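Local coordinates for putative outer membrane protein (LpxR) (Salmonella typhimurium, PDB 3FID) that acts as an outer-membrane lipid A deacylase, probably removing acyl chains from lipopolysaccharide, at residues Ser91-Thr94 / Asn95-Tyr99; Asn9-Gly13 / Ile14-Ser18. One frame throughout, in Å; residues are numbered along the deposited sequence.

Interaction 1: Ser91-Thr94 / Asn95-Tyr99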
loop_
_atom_site.group_PDB
_atom_site.type_symbol
_atom_site.label_atom_id
_atom_site.label_comp_id
_atom_site.label_asym_id
_atom_site.label_seq_id
_atom_site.Cartn_x
_atom_site.Cartn_y
_atom_site.Cartn_z
ATOM N N SER A 91 5.554 -11.342 13.714
ATOM C CA SER A 91 5.555 -12.437 14.679
ATOM C C SER A 91 4.227 -12.637 15.414
ATOM O O SER A 91 3.584 -11.680 15.813
ATOM C CB SER A 91 6.659 -12.203 15.703
ATOM O OG SER A 91 6.641 -13.231 16.663
ATOM N N LEU A 92 3.832 -13.897 15.571
ATOM C CA LEU A 92 2.776 -14.239 16.517
ATOM C C LEU A 92 3.414 -14.314 17.907
ATOM O O LEU A 92 4.159 -15.251 18.201
ATOM C CB LEU A 92 2.101 -15.563 16.140
ATOM C CG LEU A 92 1.426 -15.619 14.760
ATOM C CD1 LEU A 92 0.665 -16.912 14.608
ATOM C CD2 LEU A 92 0.481 -14.445 14.529
ATOM N N ALA A 93 3.169 -13.309 18.735
ATOM C CA ALA A 93 3.667 -13.304 20.119
ATOM C C ALA A 93 2.993 -14.407 20.913
ATOM O O ALA A 93 3.642 -15.100 21.738
ATOM C CB ALA A 93 3.432 -11.973 20.773
ATOM N N THR A 94 1.700 -14.580 20.651
ATOM C CA THR A 94 0.890 -15.645 21.229
ATOM C C THR A 94 -0.221 -16.045 20.218
ATOM O O THR A 94 -0.235 -15.530 19.099
ATOM C CB THR A 94 0.282 -15.124 22.543
ATOM O OG1 THR A 94 -0.651 -16.072 23.048
ATOM C CG2 THR A 94 -0.430 -13.848 22.274
ATOM N N ASN A 95 -1.138 -16.942 20.604
ATOM C CA ASN A 95 -2.322 -17.294 19.776
ATOM C C ASN A 95 -3.347 -16.163 19.638
ATOM O O ASN A 95 -4.288 -16.256 18.841
ATOM C CB ASN A 95 -3.050 -18.534 20.324
ATOM C CG ASN A 95 -2.692 -19.841 19.578
ATOM O OD1 ASN A 95 -1.597 -20.002 19.011
ATOM N ND2 ASN A 95 -3.623 -20.793 19.609
ATOM N N TRP A 96 -3.164 -15.111 20.429
ATOM C CA TRP A 96 -4.106 -13.997 20.471
ATOM C C TRP A 96 -3.483 -12.640 20.096
ATOM O O TRP A 96 -4.180 -11.637 20.134
ATOM C CB TRP A 96 -4.788 -13.900 21.844
ATOM C CG TRP A 96 -3.812 -13.790 22.970
ATOM C CD1 TRP A 96 -3.243 -14.831 23.669
ATOM C CD2 TRP A 96 -3.273 -12.579 23.545
ATOM N NE1 TRP A 96 -2.375 -14.342 24.631
ATOM C CE2 TRP A 96 -2.378 -12.968 24.581
ATOM C CE3 TRP A 96 -3.459 -11.209 23.289
ATOM C CZ2 TRP A 96 -1.668 -12.035 25.354
ATOM C CZ3 TRP A 96 -2.751 -10.274 24.073
ATOM C CH2 TRP A 96 -1.862 -10.700 25.085
ATOM N N LEU A 97 -2.191 -12.622 19.740
ATOM C CA LEU A 97 -1.486 -11.379 19.398
ATOM C C LEU A 97 -0.527 -11.575 18.223
ATOM O O LEU A 97 0.284 -12.498 18.237
ATOM C CB LEU A 97 -0.685 -10.853 20.591
ATOM C CG LEU A 97 -0.334 -9.363 20.466
ATOM C CD1 LEU A 97 -1.353 -8.522 21.236
ATOM C CD2 LEU A 97 1.077 -9.041 20.896
ATOM N N ARG A 98 -0.632 -10.708 17.213
ATOM C CA ARG A 98 0.405 -10.567 16.195
ATOM C C ARG A 98 1.049 -9.177 16.300
ATOM O O ARG A 98 0.358 -8.188 16.528
ATOM C CB ARG A 98 -0.160 -10.799 14.785
ATOM C CG ARG A 98 0.838 -10.479 13.649
ATOM C CD ARG A 98 0.195 -10.579 12.271
ATOM N NE ARG A 98 -0.168 -11.948 11.889
ATOM C CZ ARG A 98 0.681 -12.878 11.459
ATOM N NH1 ARG A 98 0.219 -14.077 11.119
ATOM N NH2 ARG A 98 1.994 -12.638 11.407
ATOM N N TYR A 99 2.376 -9.102 16.169
ATOM C CA TYR A 99 3.026 -7.790 16.033
ATOM C C TYR A 99 4.061 -7.751 14.896
ATOM O O TYR A 99 4.588 -8.787 14.461
ATOM C CB TYR A 99 3.621 -7.306 17.359
ATOM C CG TYR A 99 4.851 -8.068 17.773
ATOM C CD1 TYR A 99 6.121 -7.574 17.481
ATOM C CD2 TYR A 99 4.742 -9.294 18.443
ATOM C CE1 TYR A 99 7.274 -8.287 17.846
ATOM C CE2 TYR A 99 5.877 -10.025 18.797
ATOM C CZ TYR A 99 7.136 -9.510 18.500
ATOM O OH TYR A 99 8.265 -10.199 18.860
#
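The tight beta hairpin joining strands 80-94 and 97-108, which belong to the antiparallel outer-membrane beta-barrel, pairs Ser91 with Tyr99 and Leu92 with Arg98. Ser91 and Tyr99 form a hydrogen-bonded pair: Ser91 N donates to Tyr99 O at 2.8 Å and Tyr99 N to Ser91 O at 2.9 Å. Closer to the turn the pairing frays, and Leu97 O receives two weak bonds, one from Ala93 N at 3.0 Å and a longer one from Thr94 N. With CG lodged between backbone N and carbonyl carbon (chi1 72°), the Tyr99 ring swings back across the neighbouring strand. Ser91 CB then sits over its face, 4.2 Å from the ring centroid, as a CH-pi contact, while Ala93 CB touches the ring edge at CE2, 3.7 Å away. The other face of the hairpin carries Leu92 and Arg98. Leu92 CD2 lies over the centre of the Arg98 guanidinium, 3.4 Å above its plane. Around that group, NE bonds Ser195 OG and NH2 bonds Asn90 OD1 and His209 ND1. The arginine thus presents a flat face to a methyl group while NE and NH2 are held by polar partners, which should fix the rotation of the guanidinium.

Interaction 2: Asn9-Gly13 / Ile14-Ser18. With ZN (zinc ion), chain G; CXE (pentaethylene glycol monodecyl ether), chain J.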
loop_
_atom_site.group_PDB
_atom_site.type_symbol
_atom_site.label_atom_id
_atom_site.label_comp_id
_atom_site.label_asym_id
_atom_site.label_seq_id
_atom_site.Cartn_x
_atom_site.Cartn_y
_atom_site.Cartn_z
ATOM N N ASN A 9 -2.104 -0.292 -9.313
ATOM C CA ASN A 9 -2.501 0.591 -10.395
ATOM C C ASN A 9 -3.866 1.227 -10.052
ATOM O O ASN A 9 -4.761 0.560 -9.515
ATOM C CB ASN A 9 -2.572 -0.186 -11.719
ATOM C CG ASN A 9 -2.398 0.711 -12.961
ATOM O OD1 ASN A 9 -2.779 1.893 -12.984
ATOM N ND2 ASN A 9 -1.822 0.132 -14.005
ATOM N N ASP A 10 -4.006 2.518 -10.356
ATOM C CA ASP A 10 -5.324 3.140 -10.238
ATOM C C ASP A 10 -6.245 2.668 -11.374
ATOM O O ASP A 10 -7.484 2.677 -11.220
ATOM C CB ASP A 10 -5.245 4.677 -10.152
ATOM C CG ASP A 10 -4.656 5.304 -11.390
ATOM O OD1 ASP A 10 -5.258 6.231 -11.940
ATOM O OD2 ASP A 10 -3.580 4.900 -11.827
ATOM N N ASP A 11 -5.642 2.265 -12.507
ATOM C CA ASP A 11 -6.372 1.611 -13.607
ATOM C C ASP A 11 -6.495 0.118 -13.301
ATOM O O ASP A 11 -5.505 -0.631 -13.347
ATOM C CB ASP A 11 -5.650 1.839 -14.957
ATOM C CG ASP A 11 -6.308 1.100 -16.136
ATOM O OD1 ASP A 11 -7.344 0.423 -15.979
ATOM O OD2 ASP A 11 -5.759 1.205 -17.252
ATOM N N ALA A 12 -7.701 -0.335 -12.990
ATOM C CA ALA A 12 -7.855 -1.690 -12.439
ATOM C C ALA A 12 -8.168 -2.686 -13.543
ATOM O O ALA A 12 -8.372 -3.864 -13.264
ATOM C CB ALA A 12 -8.964 -1.730 -11.339
ATOM N N GLY A 13 -8.226 -2.212 -14.797
ATOM C CA GLY A 13 -8.422 -3.113 -15.941
ATOM C C GLY A 13 -9.704 -3.901 -15.815
ATOM O O GLY A 13 -10.756 -3.309 -15.619
ATOM N N ILE A 14 -9.637 -5.233 -15.919
ATOM C CA ILE A 14 -10.868 -6.032 -15.883
ATOM C C ILE A 14 -11.565 -6.000 -14.523
ATOM O O ILE A 14 -12.735 -6.386 -14.413
ATOM C CB ILE A 14 -10.686 -7.527 -16.306
ATOM C CG1 ILE A 14 -9.718 -8.264 -15.380
ATOM C CG2 ILE A 14 -10.284 -7.634 -17.793
ATOM C CD1 ILE A 14 -9.845 -9.804 -15.421
ATOM N N PHE A 15 -10.833 -5.558 -13.503
ATOM C CA PHE A 15 -11.388 -5.384 -12.156
ATOM C C PHE A 15 -11.968 -3.986 -11.880
ATOM O O PHE A 15 -12.464 -3.703 -10.767
ATOM C CB PHE A 15 -10.335 -5.753 -11.101
ATOM C CG PHE A 15 -9.715 -7.128 -11.314
ATOM C CD1 PHE A 15 -8.404 -7.240 -11.760
ATOM C CD2 PHE A 15 -10.448 -8.291 -11.062
ATOM C CE1 PHE A 15 -7.813 -8.490 -11.956
ATOM C CE2 PHE A 15 -9.869 -9.554 -11.266
ATOM C CZ PHE A 15 -8.551 -9.635 -11.716
ATOM N N GLN A 16 -11.939 -3.111 -12.886
ATOM C CA GLN A 16 -12.502 -1.774 -12.712
ATOM C C GLN A 16 -14.001 -1.738 -12.382
ATOM O O GLN A 16 -14.431 -0.956 -11.522
ATOM C CB GLN A 16 -12.243 -0.897 -13.953
ATOM C CG GLN A 16 -12.426 0.593 -13.645
ATOM C CD GLN A 16 -11.275 1.166 -12.826
ATOM O OE1 GLN A 16 -10.107 1.087 -13.231
ATOM N NE2 GLN A 16 -11.599 1.759 -11.673
ATOM N N PRO A 17 -14.827 -2.537 -13.102
ATOM C CA PRO A 17 -16.224 -2.499 -12.700
ATOM C C PRO A 17 -16.457 -2.945 -11.254
ATOM O O PRO A 17 -17.351 -2.411 -10.618
ATOM C CB PRO A 17 -16.903 -3.460 -13.664
ATOM C CG PRO A 17 -15.966 -3.519 -14.894
ATOM C CD PRO A 17 -14.596 -3.405 -14.284
ATOM N N SER A 18 -15.693 -3.920 -10.750
ATOM C CA SER A 18 -15.844 -4.347 -9.355
ATOM C C SER A 18 -15.411 -3.215 -8.421
ATOM O O SER A 18 -16.119 -2.880 -7.475
ATOM C CB SER A 18 -15.031 -5.606 -9.053
ATOM O OG SER A 18 -15.507 -6.680 -9.848
HETATM ZN ZN ZN G . -1.504 5.321 -12.743
HETATM C C1 CXE J . -13.116 -9.881 -2.449
HETATM C C2 CXE J . -12.529 -9.801 -3.841
HETATM C C3 CXE J . -13.654 -9.883 -4.859
HETATM C C4 CXE J . -13.140 -9.604 -6.258
HETATM C C5 CXE J . -14.252 -9.793 -7.277
HETATM C C6 CXE J . -13.758 -9.413 -8.665
HETATM C C7 CXE J . -14.634 -9.989 -9.775
HETATM C C8 CXE J . -13.855 -9.989 -11.081
HETATM C C9 CXE J . -14.770 -9.832 -12.283
HETATM C C10 CXE J . -13.958 -9.894 -13.567
HETATM O O11 CXE J . -14.838 -10.276 -14.616
HETATM C C12 CXE J . -14.176 -10.435 -15.874
HETATM C C13 CXE J . -15.253 -10.506 -16.947
HETATM O O HOH W 1 -9.751 3.464 -9.974
HETATM O O HOH W 2 -9.717 1.366 -15.857
#
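A first torsion near 180° (chi1 -162°) points the Gln16 chain away from its own N-H, and a bend at chi2 (74°) then folds the amide back against Ala12. This closes a loop of two successive Asx turns that leads from strand 2-9 of the barrel into the start of helix 16-23. Gln16 OE1 accepts Ala12 N at 2.8 Å in a nearly straight hydrogen bond (171°), its donor tilted from the amide carbonyl plane. Backbone bonds tighten the same turn: Phe15 N reaches Ala12 O and Gln16 N reaches Gly13 O, both at 3.0 Å. Gly13 has a positive phi, which suits a glycine at this bend. In the Asx turns Asn9 OD1 accepts Asp11 N and Asp11 OD1 accepts Gly13 N, each donor standing above the plane of its acceptor group. One water gives its protons to both Asp11 OD1 and Gln16 OE1; another bridges Asp10 O and Gln16 NE2, and NE2 also bonds Asn20 OD1. The glutamine amide is therefore gripped at both ends. On one flank of this loop Asp10 OD2 binds a zinc ion at 2.3 Å, a site shared with Thr34 O. On the other, Ile14 CG1 covers the centre of one face of Phe15, and the edge of that ring meets the decyl chain of a detergent molecule, Phe15 CD2 lying 3.8 Å from its C8.

Interactions 1 and 2 lie on opposite sides of the chain's centre, with their own centres 34 Å apart and their nearest atoms about 24 Å apart. The 91-99 hairpin turns the chain at one end of the barrel, probably the periplasmic end, whereas 9-18 leads out of the first strand near the other. Both meet bound detergent, though in different pockets: Trp96 and Leu97 help line one, and Ile14, Phe15 and Ser18 another, consistent with an outer surface that faces lipid. Interaction 2 supplies a zinc ligand directly through Asp10, while the Arg98 side chain of interaction 1 is about 14 Å from a bound zinc and about 10 Å from the side chain of the zinc ligand Asp44.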